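Local coordinates for protein aldehyde dehydrogenase (Staphylococcus aureus, PDB 6K10) that catalyses the NAD-dependent oxidation of 4,4'-diaponeurosporen-4-al to 4,4'-diaponeurosporenoic acid, a step in the biosynthesis of the protective carotenoid staphyloxanthin, at residues His332-Ser335 with Asp336-Ile339; Leu295-Tyr298 with His299-Thr302; Asp266-Thr269 with Ala270-Thr274; Ile239-Gly242 with Lys243-Ala247; Asn231-Val234 with Ala235-Ile239. The protein carries 1 engineered substitution. All blocks are in the same frame, centred on the assembly; numbering follows the deposited sequence.

How the interactions relate
Along the chain the order runs interaction 5, 4, 3, 2, 1. Interactions 5 and 4 follow each other on helix 232-244 and share Ile239. Helix 264-279, home of interaction 3, packs beside that helix: the centres of interactions 3 and 5 are about 8 Å apart, and Leu271 and Thr274 also touch Cys240 of interaction 4. Interaction 2 lies on helix 295-307, and interaction 1 in the loop between strands 324-330 and 348-354, with centres about 19 Å apart and no touch between them. All five belong to elements of, or packed around, the sheet containing strands 223-226, 256-260, 324-330 and 348-354, at the core of what corresponds to the catalytic domain of aldehyde dehydrogenases.

Interaction 1 of 5, residues His332-Ser335 with Asp336-Ile339; sequences HVTS and DSAI
Val333 and Ile339 bring their methyls together just outside a type I beta turn that runs from Thr334 to Ser337, a compact example of a reversal with one packed side and one wet side. The packed side is apolar. With its CG1 anti to the backbone N (chi1 171°), Val333 sends that methyl across to CG2 of Ile339, 3.8 Å away. The two side chains cross at about a right angle, so they meet methyl to methyl rather than lying alongside. The same CG1 also lies 3.7 Å from Ser337 OG, which places the hydroxyl between the apolar pair and the polar backbone of the turn.

The turn itself is closed by Ser337 N donating to Thr334 O at 3.2 Å. A second, weak bond of 3.4 Å runs back from Thr334 N to Ser337 OG, so the two end residues hold each other by backbone and side chain together. On the solvent side the packing is looser. Thr334 OG1 accepts from Asp336 N at 3.1 Å with a bent angle of 136°, which makes an ST turn within the larger one. Asp336 reaches Thr334 OG1 with its CB, whereas its OD1 stays 3.8 Å from Ser335 OG.

Beyond the turn, Gln341 NE2 donates to Ser337 O and Lys221 NZ to Ile339 O. Val333 rests on Pro350 and Leu352 of strand 348-354, while Ile339 packs on Ile348 and Pro350 of that strand and on Leu304 of helix 295-307.

Interaction 2 of 5, residues Leu295-Tyr298 with His299-Thr302; sequences LKHY and HRLT
His297 and Arg300, one turn apart on helix 295-307, lie side by side and point the same way, a clear case of an i to i+3 side-chain pair on a helix of the catalytic domain. Their flat groups are set nearly upright to each other, 78° between planes, yet each meets the other at its edge: Arg300 NE lies near the plane of the imidazole and donates to His297 ND1 at 3.0 Å. A bend in the arginine chain (chi3 64°) turns NE back to this acceptor. Its far end is held elsewhere, by Ile344 O and by a salt bridge to Glu342, and these partners would fix the rotation of the guanidinium.

On another flank Tyr298 is contacted by two residues in different ways. It presents its edge to the face of His299 in an offset edge-to-face pair, with planes at 66° and centroids 5.5 Å apart. His299 is further steadied by Glu320, which accepts from its NE2. Thr302, four residues on, instead lays CG2 over one face of the phenol, as a CH-pi contact 3.7 Å from the ring centroid. Ile325 of strand 324-330 touches both Tyr298 and Thr302, as well as Leu301, so the helix side is packed against the sheet. Within this CH-pi contact, the methyl is offset toward the ring rim, and its nearest ring atom is Tyr298 CZ, at 3.5 Å.

Interaction 3 of 5, residues Asp266-Thr269 with Ala270-Thr274; sequences DLIT and ALSKT
Leu267 and Leu271 stand one turn apart on helix 264-279, an alpha-helix that packs on helix 232-244 and on strands 324-330 and 348-354. It is a good example of an amphipathic helix whose kinds of contact can be taken one at a time.

The first kind is regular backbone bonding. Leu271 N donates to Leu267 O at 2.8 Å, and the same i to i+4 step joins Ala270 N to Asp266 O and Lys273 N to Thr269 O.

The second is apolar. Leu267 has CG anti to the backbone N (chi1 -177°), whereas Leu271 carries its CG beside the backbone N, and the two branched ends cross obliquely. Leu267 CG and Leu271 CD1 come to 3.8 Å. Leu271 continues this surface outward to Cys240 of helix 232-244, to Leu329 of strand 324-330 and to Ile351 of strand 348-354. Ile268 adds to it by touching Val313 and Ile351.

The third kind is polar and made by side-chain hydroxyls. Thr269 OG1 is hydrogen-bonded to Asp265 O, just before the segment. Thr274 OG1 lies 3.1 Å from Ala270 O, and it is also bonded to Ser236 OG and Lys233 NZ of helix 232-244, which makes this threonine a polar tie between the two helices.

Ile268 O is gripped twice, both times by Ser272. The serine backbone N donates to Ile268 O at 3.0 Å, while Ser272 OG donates to that same oxygen at 2.9 Å, and the two donors arrive from opposite faces of the carbonyl plane.

Interaction 4 of 5, residues Ile239-Gly242 with Lys243-Ala247; sequences ICFG and KFTNA
Phe244 packs its ring against Cys240, one turn earlier, and can be followed atom by atom. Its CB lies 3.6 Å from Cys240 O, the oxygen that also accepts the bond from Phe244 N. Because CG is anti to the carbonyl carbon (chi1 -64°), the ring leans back along the helix, and CD2 passes by the same oxygen, which lies near the ring plane. CD2 also meets Cys240 CB, at 4.1 Å. One atom further, CE2 comes to the sulfur: Cys240 SG lies 5.3 Å from the centroid of the Phe244 ring, a Cys sulfur-aromatic contact at the edge rather than over a face. One face of the ring is covered by CG of the neighbouring Lys243, which sits 3.5 Å above the plane over its centre. The Phe244 side chain also touches Leu275 and Tyr279 of helix 264-279.

Helix 232-244, which carries Phe244, is the connection of a beta-alpha-beta crossover between the parallel strands 223-226 and 256-260, and Ile239 packs inward on Val224 and Val226. Lys243, bent at chi2, places NZ among the carbonyl oxygens of Pro254, Gly346 and Ile348, so a buried ammonium is met by three backbone acceptors. Its side chain is about 11 Å from that of Ser251, an engineered residue at the predicted active site.

After Phe244 the chain turns, and Thr245 OG1 donates to Phe241 O at 2.6 Å, lying in the carbonyl plane. The Thr245 backbone N reaches the same oxygen only weakly. Phe241 itself packs on His449 of the second subunit.

Interaction 5 of 5, residues Asn231-Val234 with Ala235-Ile239; sequences NIKV and ASERI
Val234 lies alongside Arg238, one turn on, and its CG1 sits over the centre of the guanidinium face, 3.3 Å above the plane. The arginine is extended from CG to NE and points the same way as the valine, so the flat cationic group is covered by a methyl on that face. Its nitrogens keep their bonds elsewhere: NH1 donates to Asn398 O, and NH2 to Ser441 O of the second subunit.

Lys233 uses a different shape. Bends at chi2 (54°) and chi4 (64°) fold the chain so that NZ reaches Glu237 OE2 at 2.7 Å, an i to i+4 salt bridge. The ammonium approaches the anti lone pair, on the side away from the other carboxylate oxygen. Glu277 supplies a second carboxylate to NZ, which would be expected to favour the charged lysine. The Lys233 carbonyl is gripped too, by Glu237 N and by Ser236 OG at 2.8 Å, both from the same face.

Ala235, also largely buried by the contact, brings CB to 3.1 Å from Asn231 O. Asn231 is the N-cap of the helix, its OD1 accepting from Val234 N at 3.2 Å.

Helix 232-244 lies here between helix 264-279, which meets Ile232, Lys233 and Glu237, and strand 372-376, whose Phe376 backs Ala235, Arg238 and Ile239; the second subunit packs Glu445 on Val234.

Interaction 1 of 5, residues His332-Ser335 with Asp336-Ile339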
loop_
_atom_site.group_PDB
_atom_site.type_symbol
_atom_site.label_atom_id
_atom_site.label_comp_id
_atom_site.label_asym_id
_atom_site.label_seq_id
_atom_site.Cartn_x
_atom_site.Cartn_y
_atom_site.Cartn_z
ATOM N N HIS A 332 -14.559 29.668 -23.779
ATOM C CA HIS A 332 -13.377 30.011 -24.577
ATOM C C HIS A 332 -12.091 29.935 -23.755
ATOM O O HIS A 332 -11.148 30.696 -23.982
ATOM C CB HIS A 332 -13.519 31.397 -25.215
ATOM C CG HIS A 332 -14.769 31.569 -26.022
ATOM N ND1 HIS A 332 -15.748 32.480 -25.690
ATOM C CD2 HIS A 332 -15.199 30.947 -27.145
ATOM C CE1 HIS A 332 -16.728 32.413 -26.574
ATOM N NE2 HIS A 332 -16.419 31.490 -27.468
ATOM N N VAL A 333 -12.045 29.012 -22.800
ATOM C CA VAL A 333 -10.879 28.847 -21.939
ATOM C C VAL A 333 -9.833 28.018 -22.671
ATOM O O VAL A 333 -10.166 27.089 -23.418
ATOM C CB VAL A 333 -11.294 28.197 -20.606
ATOM C CG1 VAL A 333 -10.079 27.803 -19.782
ATOM C CG2 VAL A 333 -12.190 29.140 -19.820
ATOM N N THR A 334 -8.562 28.356 -22.474
ATOM C CA THR A 334 -7.456 27.660 -23.111
ATOM C C THR A 334 -6.516 27.079 -22.064
ATOM O O THR A 334 -6.668 27.294 -20.859
ATOM C CB THR A 334 -6.662 28.593 -24.033
ATOM O OG1 THR A 334 -5.845 29.461 -23.238
ATOM C CG2 THR A 334 -7.597 29.423 -24.893
ATOM N N SER A 335 -5.518 26.346 -22.562
ATOM C CA SER A 335 -4.475 25.808 -21.696
ATOM C C SER A 335 -3.669 26.915 -21.029
ATOM O O SER A 335 -3.093 26.701 -19.957
ATOM C CB SER A 335 -3.558 24.896 -22.509
ATOM O OG SER A 335 -2.647 25.659 -23.282
ATOM N N ASP A 336 -3.614 28.098 -21.644
ATOM C CA ASP A 336 -2.859 29.215 -21.088
ATOM C C ASP A 336 -3.571 29.897 -19.931
ATOM O O ASP A 336 -2.917 30.596 -19.149
ATOM C CB ASP A 336 -2.585 30.268 -22.162
ATOM C CG ASP A 336 -1.763 29.737 -23.308
ATOM O OD1 ASP A 336 -0.828 28.948 -23.060
ATOM O OD2 ASP A 336 -2.044 30.125 -24.460
ATOM N N SER A 337 -4.886 29.727 -19.817
ATOM C CA SER A 337 -5.663 30.484 -18.846
ATOM C C SER A 337 -5.160 30.234 -17.431
ATOM O O SER A 337 -4.744 29.124 -17.089
ATOM C CB SER A 337 -7.141 30.108 -18.951
ATOM O OG SER A 337 -7.720 30.631 -20.134
ATOM N N ALA A 338 -5.194 31.285 -16.607
ATOM C CA ALA A 338 -4.832 31.137 -15.201
ATOM C C ALA A 338 -5.702 30.089 -14.522
ATOM O O ALA A 338 -5.236 29.357 -13.639
ATOM C CB ALA A 338 -4.955 32.481 -14.483
ATOM N N ILE A 339 -6.968 29.992 -14.934
ATOM C CA ILE A 339 -7.890 29.033 -14.339
ATOM C C ILE A 339 -7.507 27.592 -14.663
ATOM O O ILE A 339 -7.964 26.666 -13.983
ATOM C CB ILE A 339 -9.326 29.352 -14.799
ATOM C CG1 ILE A 339 -10.351 28.646 -13.911
ATOM C CG2 ILE A 339 -9.525 28.969 -16.257
ATOM C CD1 ILE A 339 -10.478 29.254 -12.536
#

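Interaction 2 of 5, residues Leu295-Tyr298 with His299-Thr302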
loop_
_atom_site.group_PDB
_atom_site.type_symbol
_atom_site.label_atom_id
_atom_site.label_comp_id
_atom_site.label_asym_id
_atom_site.label_seq_id
_atom_site.Cartn_x
_atom_site.Cartn_y
_atom_site.Cartn_z
ATOM N N LEU A 295 -10.679 34.024 4.028
ATOM C CA LEU A 295 -10.422 35.155 3.141
ATOM C C LEU A 295 -9.286 34.876 2.168
ATOM O O LEU A 295 -9.298 35.396 1.046
ATOM C CB LEU A 295 -10.121 36.405 3.966
ATOM C CG LEU A 295 -11.368 37.071 4.543
ATOM C CD1 LEU A 295 -10.990 38.196 5.489
ATOM C CD2 LEU A 295 -12.263 37.583 3.417
ATOM N N LYS A 296 -8.298 34.074 2.571
ATOM C CA LYS A 296 -7.198 33.756 1.665
ATOM C C LYS A 296 -7.699 32.988 0.447
ATOM O O LYS A 296 -7.385 33.339 -0.695
ATOM C CB LYS A 296 -6.118 32.960 2.397
ATOM C CG LYS A 296 -5.017 32.441 1.481
ATOM C CD LYS A 296 -4.351 33.582 0.724
ATOM C CE LYS A 296 -3.165 33.095 -0.088
ATOM N NZ LYS A 296 -2.571 34.194 -0.901
ATOM N N HIS A 297 -8.488 31.935 0.673
ATOM C CA HIS A 297 -9.022 31.173 -0.451
ATOM C C HIS A 297 -10.066 31.969 -1.220
ATOM O O HIS A 297 -10.193 31.805 -2.439
ATOM C CB HIS A 297 -9.610 29.851 0.041
ATOM C CG HIS A 297 -8.583 28.788 0.278
ATOM N ND1 HIS A 297 -7.857 28.214 -0.743
ATOM C CD2 HIS A 297 -8.157 28.199 1.420
ATOM C CE1 HIS A 297 -7.030 27.315 -0.241
ATOM N NE2 HIS A 297 -7.193 27.285 1.070
ATOM N N TYR A 298 -10.817 32.831 -0.532
ATOM C CA TYR A 298 -11.756 33.705 -1.223
ATOM C C TYR A 298 -11.027 34.616 -2.204
ATOM O O TYR A 298 -11.445 34.769 -3.358
ATOM C CB TYR A 298 -12.555 34.527 -0.209
ATOM C CG TYR A 298 -13.392 35.614 -0.843
ATOM C CD1 TYR A 298 -14.671 35.347 -1.314
ATOM C CD2 TYR A 298 -12.901 36.907 -0.975
ATOM C CE1 TYR A 298 -15.436 36.338 -1.898
ATOM C CE2 TYR A 298 -13.657 37.901 -1.558
ATOM C CZ TYR A 298 -14.922 37.612 -2.018
ATOM O OH TYR A 298 -15.672 38.608 -2.596
ATOM N N HIS A 299 -9.927 35.228 -1.762
ATOM C CA HIS A 299 -9.175 36.117 -2.641
ATOM C C HIS A 299 -8.439 35.344 -3.725
ATOM O O HIS A 299 -8.262 35.855 -4.837
ATOM C CB HIS A 299 -8.198 36.958 -1.819
ATOM C CG HIS A 299 -8.864 38.024 -1.007
ATOM N ND1 HIS A 299 -8.466 38.342 0.274
ATOM C CD2 HIS A 299 -9.899 38.847 -1.295
ATOM C CE1 HIS A 299 -9.230 39.313 0.742
ATOM N NE2 HIS A 299 -10.107 39.638 -0.191
ATOM N N ARG A 300 -7.995 34.123 -3.421
ATOM C CA ARG A 300 -7.441 33.261 -4.459
ATOM C C ARG A 300 -8.443 33.061 -5.589
ATOM O O ARG A 300 -8.077 33.093 -6.770
ATOM C CB ARG A 300 -7.041 31.914 -3.859
ATOM C CG ARG A 300 -6.509 30.914 -4.868
ATOM C CD ARG A 300 -6.186 29.585 -4.203
ATOM N NE ARG A 300 -7.372 28.931 -3.657
ATOM C CZ ARG A 300 -8.255 28.251 -4.383
ATOM N NH1 ARG A 300 -9.303 27.687 -3.799
ATOM N NH2 ARG A 300 -8.093 28.137 -5.695
ATOM N N LEU A 301 -9.717 32.879 -5.243
ATOM C CA LEU A 301 -10.728 32.587 -6.252
ATOM C C LEU A 301 -11.224 33.851 -6.951
ATOM O O LEU A 301 -11.516 33.815 -8.152
ATOM C CB LEU A 301 -11.891 31.828 -5.613
ATOM C CG LEU A 301 -11.637 30.363 -5.253
ATOM C CD1 LEU A 301 -12.664 29.870 -4.246
ATOM C CD2 LEU A 301 -11.668 29.509 -6.510
ATOM N N THR A 302 -11.331 34.975 -6.232
ATOM C CA THR A 302 -11.708 36.217 -6.903
ATOM C C THR A 302 -10.587 36.725 -7.799
ATOM O O THR A 302 -10.853 37.393 -8.805
ATOM C CB THR A 302 -12.104 37.295 -5.889
ATOM O OG1 THR A 302 -10.988 37.615 -5.050
ATOM C CG2 THR A 302 -13.272 36.829 -5.033
#

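Interaction 3 of 5, residues Asp266-Thr269 with Ala270-Thr274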
loop_
_atom_site.group_PDB
_atom_site.type_symbol
_atom_site.label_atom_id
_atom_site.label_comp_id
_atom_site.label_asym_id
_atom_site.label_seq_id
_atom_site.Cartn_x
_atom_site.Cartn_y
_atom_site.Cartn_z
ATOM N N ASP A 266 -25.082 24.036 -26.227
ATOM C CA ASP A 266 -26.145 23.305 -25.546
ATOM C C ASP A 266 -25.800 23.077 -24.081
ATOM O O ASP A 266 -26.659 23.221 -23.202
ATOM C CB ASP A 266 -26.398 21.967 -26.240
ATOM C CG ASP A 266 -27.053 22.122 -27.597
ATOM O OD1 ASP A 266 -27.822 23.088 -27.786
ATOM O OD2 ASP A 266 -26.800 21.271 -28.474
ATOM N N LEU A 267 -24.546 22.717 -23.798
ATOM C CA LEU A 267 -24.148 22.444 -22.421
ATOM C C LEU A 267 -24.198 23.704 -21.571
ATOM O O LEU A 267 -24.676 23.674 -20.431
ATOM C CB LEU A 267 -22.748 21.834 -22.388
ATOM C CG LEU A 267 -22.250 21.444 -20.997
ATOM C CD1 LEU A 267 -23.127 20.348 -20.404
ATOM C CD2 LEU A 267 -20.794 21.015 -21.045
ATOM N N ILE A 268 -23.703 24.822 -22.104
ATOM C CA ILE A 268 -23.731 26.078 -21.359
ATOM C C ILE A 268 -25.166 26.461 -21.025
ATOM O O ILE A 268 -25.474 26.864 -19.896
ATOM C CB ILE A 268 -23.017 27.186 -22.151
ATOM C CG1 ILE A 268 -21.519 26.892 -22.224
ATOM C CG2 ILE A 268 -23.275 28.545 -21.520
ATOM C CD1 ILE A 268 -20.727 27.953 -22.942
ATOM N N THR A 269 -26.066 26.331 -22.001
ATOM C CA THR A 269 -27.474 26.631 -21.764
ATOM C C THR A 269 -28.045 25.746 -20.663
ATOM O O THR A 269 -28.741 26.227 -19.761
ATOM C CB THR A 269 -28.269 26.458 -23.060
ATOM O OG1 THR A 269 -27.882 27.468 -23.999
ATOM C CG2 THR A 269 -29.766 26.558 -22.794
ATOM N N ALA A 270 -27.746 24.445 -20.714
ATOM C CA ALA A 270 -28.309 23.520 -19.735
ATOM C C ALA A 270 -27.716 23.743 -18.350
ATOM O O ALA A 270 -28.433 23.667 -17.346
ATOM C CB ALA A 270 -28.087 22.077 -20.188
ATOM N N LEU A 271 -26.410 24.012 -18.273
ATOM C CA LEU A 271 -25.787 24.284 -16.980
ATOM C C LEU A 271 -26.395 25.520 -16.329
ATOM O O LEU A 271 -26.693 25.521 -15.130
ATOM C CB LEU A 271 -24.277 24.460 -17.143
ATOM C CG LEU A 271 -23.430 23.228 -17.460
ATOM C CD1 LEU A 271 -22.066 23.662 -17.962
ATOM C CD2 LEU A 271 -23.294 22.331 -16.237
ATOM N N SER A 272 -26.576 26.589 -17.108
ATOM C CA SER A 272 -27.170 27.810 -16.572
ATOM C C SER A 272 -28.594 27.560 -16.093
ATOM O O SER A 272 -28.994 28.026 -15.021
ATOM C CB SER A 272 -27.145 28.912 -17.632
ATOM O OG SER A 272 -25.836 29.116 -18.132
ATOM N N LYS A 273 -29.376 26.823 -16.885
ATOM C CA LYS A 273 -30.743 26.500 -16.491
ATOM C C LYS A 273 -30.771 25.676 -15.210
ATOM O O LYS A 273 -31.595 25.922 -14.321
ATOM C CB LYS A 273 -31.442 25.747 -17.621
ATOM C CG LYS A 273 -32.802 25.198 -17.246
ATOM C CD LYS A 273 -33.394 24.398 -18.389
ATOM C CE LYS A 273 -34.571 25.113 -19.019
ATOM N NZ LYS A 273 -35.260 24.248 -20.017
ATOM N N THR A 274 -29.881 24.689 -15.103
ATOM C CA THR A 274 -29.838 23.835 -13.919
ATOM C C THR A 274 -29.488 24.642 -12.674
ATOM O O THR A 274 -30.081 24.450 -11.605
ATOM C CB THR A 274 -28.825 22.710 -14.133
ATOM O OG1 THR A 274 -29.326 21.791 -15.110
ATOM C CG2 THR A 274 -28.553 21.970 -12.830
#

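Interaction 4 of 5, residues Ile239-Gly242 with Lys243-Ala247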
loop_
_atom_site.group_PDB
_atom_site.type_symbol
_atom_site.label_atom_id
_atom_site.label_comp_id
_atom_site.label_asym_id
_atom_site.label_seq_id
_atom_site.Cartn_x
_atom_site.Cartn_y
_atom_site.Cartn_z
ATOM N N ILE A 239 -23.360 17.211 -13.257
ATOM C CA ILE A 239 -22.140 18.010 -13.152
ATOM C C ILE A 239 -22.300 19.079 -12.074
ATOM O O ILE A 239 -21.444 19.231 -11.193
ATOM C CB ILE A 239 -21.776 18.640 -14.513
ATOM C CG1 ILE A 239 -21.201 17.591 -15.465
ATOM C CG2 ILE A 239 -20.776 19.780 -14.329
ATOM C CD1 ILE A 239 -21.221 18.008 -16.933
ATOM N N CYS A 240 -23.403 19.834 -12.128
ATOM C CA CYS A 240 -23.622 20.895 -11.146
ATOM C C CYS A 240 -23.730 20.334 -9.735
ATOM O O CYS A 240 -23.266 20.958 -8.775
ATOM C CB CYS A 240 -24.882 21.689 -11.502
ATOM S SG CYS A 240 -24.710 22.813 -12.907
ATOM N N PHE A 241 -24.348 19.159 -9.594
ATOM C CA PHE A 241 -24.425 18.499 -8.298
ATOM C C PHE A 241 -23.034 18.261 -7.714
ATOM O O PHE A 241 -22.760 18.613 -6.561
ATOM C CB PHE A 241 -25.184 17.174 -8.435
ATOM C CG PHE A 241 -25.098 16.301 -7.216
ATOM C CD1 PHE A 241 -25.890 16.549 -6.111
ATOM C CD2 PHE A 241 -24.227 15.226 -7.178
ATOM C CE1 PHE A 241 -25.813 15.744 -4.992
ATOM C CE2 PHE A 241 -24.147 14.421 -6.062
ATOM C CZ PHE A 241 -24.939 14.679 -4.966
ATOM N N GLY A 242 -22.139 17.662 -8.503
ATOM C CA GLY A 242 -20.798 17.383 -8.020
ATOM C C GLY A 242 -19.897 18.599 -7.953
ATOM O O GLY A 242 -18.950 18.611 -7.160
ATOM N N LYS A 243 -20.176 19.623 -8.758
ATOM C CA LYS A 243 -19.319 20.800 -8.809
ATOM C C LYS A 243 -19.639 21.810 -7.714
ATOM O O LYS A 243 -18.723 22.328 -7.071
ATOM C CB LYS A 243 -19.430 21.479 -10.178
ATOM C CG LYS A 243 -18.758 22.845 -10.255
ATOM C CD LYS A 243 -17.271 22.732 -9.953
ATOM C CE LYS A 243 -16.510 23.978 -10.371
ATOM N NZ LYS A 243 -15.036 23.774 -10.256
ATOM N N PHE A 244 -20.914 22.101 -7.475
ATOM C CA PHE A 244 -21.284 23.217 -6.616
ATOM C C PHE A 244 -21.744 22.788 -5.230
ATOM O O PHE A 244 -22.062 23.649 -4.402
ATOM C CB PHE A 244 -22.340 24.065 -7.325
ATOM C CG PHE A 244 -21.816 24.697 -8.579
ATOM C CD1 PHE A 244 -20.895 25.730 -8.504
ATOM C CD2 PHE A 244 -22.181 24.219 -9.824
ATOM C CE1 PHE A 244 -20.376 26.299 -9.651
ATOM C CE2 PHE A 244 -21.668 24.786 -10.976
ATOM C CZ PHE A 244 -20.764 25.829 -10.888
ATOM N N THR A 245 -21.777 21.488 -4.955
ATOM C CA THR A 245 -21.746 21.018 -3.579
ATOM C C THR A 245 -20.491 21.547 -2.892
ATOM O O THR A 245 -19.398 21.525 -3.466
ATOM C CB THR A 245 -21.767 19.486 -3.544
ATOM O OG1 THR A 245 -23.055 19.011 -3.959
ATOM C CG2 THR A 245 -21.461 18.963 -2.145
ATOM N N ASN A 246 -20.659 22.046 -1.665
ATOM C CA ASN A 246 -19.564 22.606 -0.865
ATOM C C ASN A 246 -18.873 23.766 -1.578
ATOM O O ASN A 246 -17.690 24.032 -1.346
ATOM C CB ASN A 246 -18.542 21.530 -0.482
ATOM C CG ASN A 246 -17.764 21.885 0.775
ATOM O OD1 ASN A 246 -18.250 22.621 1.634
ATOM N ND2 ASN A 246 -16.548 21.363 0.882
ATOM N N ALA A 247 -19.609 24.459 -2.450
ATOM C CA ALA A 247 -19.088 25.596 -3.210
ATOM C C ALA A 247 -17.827 25.222 -3.987
ATOM O O ALA A 247 -16.903 26.022 -4.136
ATOM C CB ALA A 247 -18.829 26.799 -2.298
HETATM O O HOH W 1 -17.952 20.112 -4.856
#

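Interaction 5 of 5, residues Asn231-Val234 with Ala235-Ile239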
loop_
_atom_site.group_PDB
_atom_site.type_symbol
_atom_site.label_atom_id
_atom_site.label_comp_id
_atom_site.label_asym_id
_atom_site.label_seq_id
_atom_site.Cartn_x
_atom_site.Cartn_y
_atom_site.Cartn_z
ATOM N N ASN A 231 -26.336 13.000 -22.944
ATOM C CA ASN A 231 -27.606 13.599 -22.540
ATOM C C ASN A 231 -27.263 14.910 -21.845
ATOM O O ASN A 231 -26.828 14.917 -20.693
ATOM C CB ASN A 231 -28.380 12.658 -21.623
ATOM C CG ASN A 231 -29.777 13.161 -21.308
ATOM O OD1 ASN A 231 -29.996 14.358 -21.118
ATOM N ND2 ASN A 231 -30.732 12.242 -21.250
ATOM N N ILE A 232 -27.465 16.025 -22.549
ATOM C CA ILE A 232 -26.895 17.299 -22.115
ATOM C C ILE A 232 -27.544 17.781 -20.823
ATOM O O ILE A 232 -26.856 18.229 -19.899
ATOM C CB ILE A 232 -27.016 18.346 -23.235
ATOM C CG1 ILE A 232 -26.287 17.863 -24.490
ATOM C CG2 ILE A 232 -26.466 19.684 -22.772
ATOM C CD1 ILE A 232 -24.779 17.803 -24.337
ATOM N N LYS A 233 -28.874 17.712 -20.737
ATOM C CA LYS A 233 -29.542 18.242 -19.550
ATOM C C LYS A 233 -29.238 17.399 -18.320
ATOM O O LYS A 233 -28.967 17.943 -17.242
ATOM C CB LYS A 233 -31.050 18.338 -19.771
ATOM C CG LYS A 233 -31.765 19.092 -18.653
ATOM C CD LYS A 233 -31.133 20.464 -18.443
ATOM C CE LYS A 233 -31.916 21.318 -17.456
ATOM N NZ LYS A 233 -31.938 20.751 -16.079
ATOM N N VAL A 234 -29.278 16.071 -18.457
ATOM C CA VAL A 234 -28.935 15.200 -17.337
ATOM C C VAL A 234 -27.467 15.364 -16.961
ATOM O O VAL A 234 -27.110 15.348 -15.777
ATOM C CB VAL A 234 -29.274 13.737 -17.674
ATOM C CG1 VAL A 234 -28.878 12.824 -16.525
ATOM C CG2 VAL A 234 -30.755 13.599 -17.979
ATOM N N ALA A 235 -26.594 15.518 -17.957
ATOM C CA ALA A 235 -25.186 15.776 -17.671
ATOM C C ALA A 235 -25.026 17.053 -16.860
ATOM O O ALA A 235 -24.289 17.087 -15.869
ATOM C CB ALA A 235 -24.389 15.866 -18.971
ATOM N N SER A 236 -25.724 18.115 -17.263
ATOM C CA SER A 236 -25.592 19.389 -16.569
ATOM C C SER A 236 -26.080 19.289 -15.129
ATOM O O SER A 236 -25.525 19.933 -14.232
ATOM C CB SER A 236 -26.352 20.475 -17.328
ATOM O OG SER A 236 -27.735 20.439 -17.025
ATOM N N GLU A 237 -27.111 18.477 -14.885
ATOM C CA GLU A 237 -27.621 18.323 -13.527
ATOM C C GLU A 237 -26.622 17.580 -12.648
ATOM O O GLU A 237 -26.367 17.978 -11.504
ATOM C CB GLU A 237 -28.968 17.596 -13.555
ATOM C CG GLU A 237 -30.123 18.467 -14.029
ATOM C CD GLU A 237 -31.337 17.658 -14.453
ATOM O OE1 GLU A 237 -31.375 16.441 -14.175
ATOM O OE2 GLU A 237 -32.258 18.245 -15.061
ATOM N N ARG A 238 -26.037 16.502 -13.172
ATOM C CA ARG A 238 -25.094 15.720 -12.379
ATOM C C ARG A 238 -23.743 16.419 -12.254
ATOM O O ARG A 238 -23.052 16.265 -11.241
ATOM C CB ARG A 238 -24.961 14.319 -12.982
ATOM C CG ARG A 238 -26.298 13.583 -12.978
ATOM C CD ARG A 238 -26.291 12.249 -13.705
ATOM N NE ARG A 238 -27.615 11.635 -13.613
ATOM C CZ ARG A 238 -27.969 10.484 -14.175
ATOM N NH1 ARG A 238 -27.101 9.790 -14.898
ATOM N NH2 ARG A 238 -29.207 10.033 -14.015
ATOM N N ILE A 239 -23.360 17.211 -13.257
ATOM C CA ILE A 239 -22.140 18.010 -13.152
ATOM C C ILE A 239 -22.300 19.079 -12.074
ATOM O O ILE A 239 -21.444 19.231 -11.193
ATOM C CB ILE A 239 -21.776 18.640 -14.513
ATOM C CG1 ILE A 239 -21.201 17.591 -15.465
ATOM C CG2 ILE A 239 -20.776 19.780 -14.329
ATOM C CD1 ILE A 239 -21.221 18.008 -16.933
#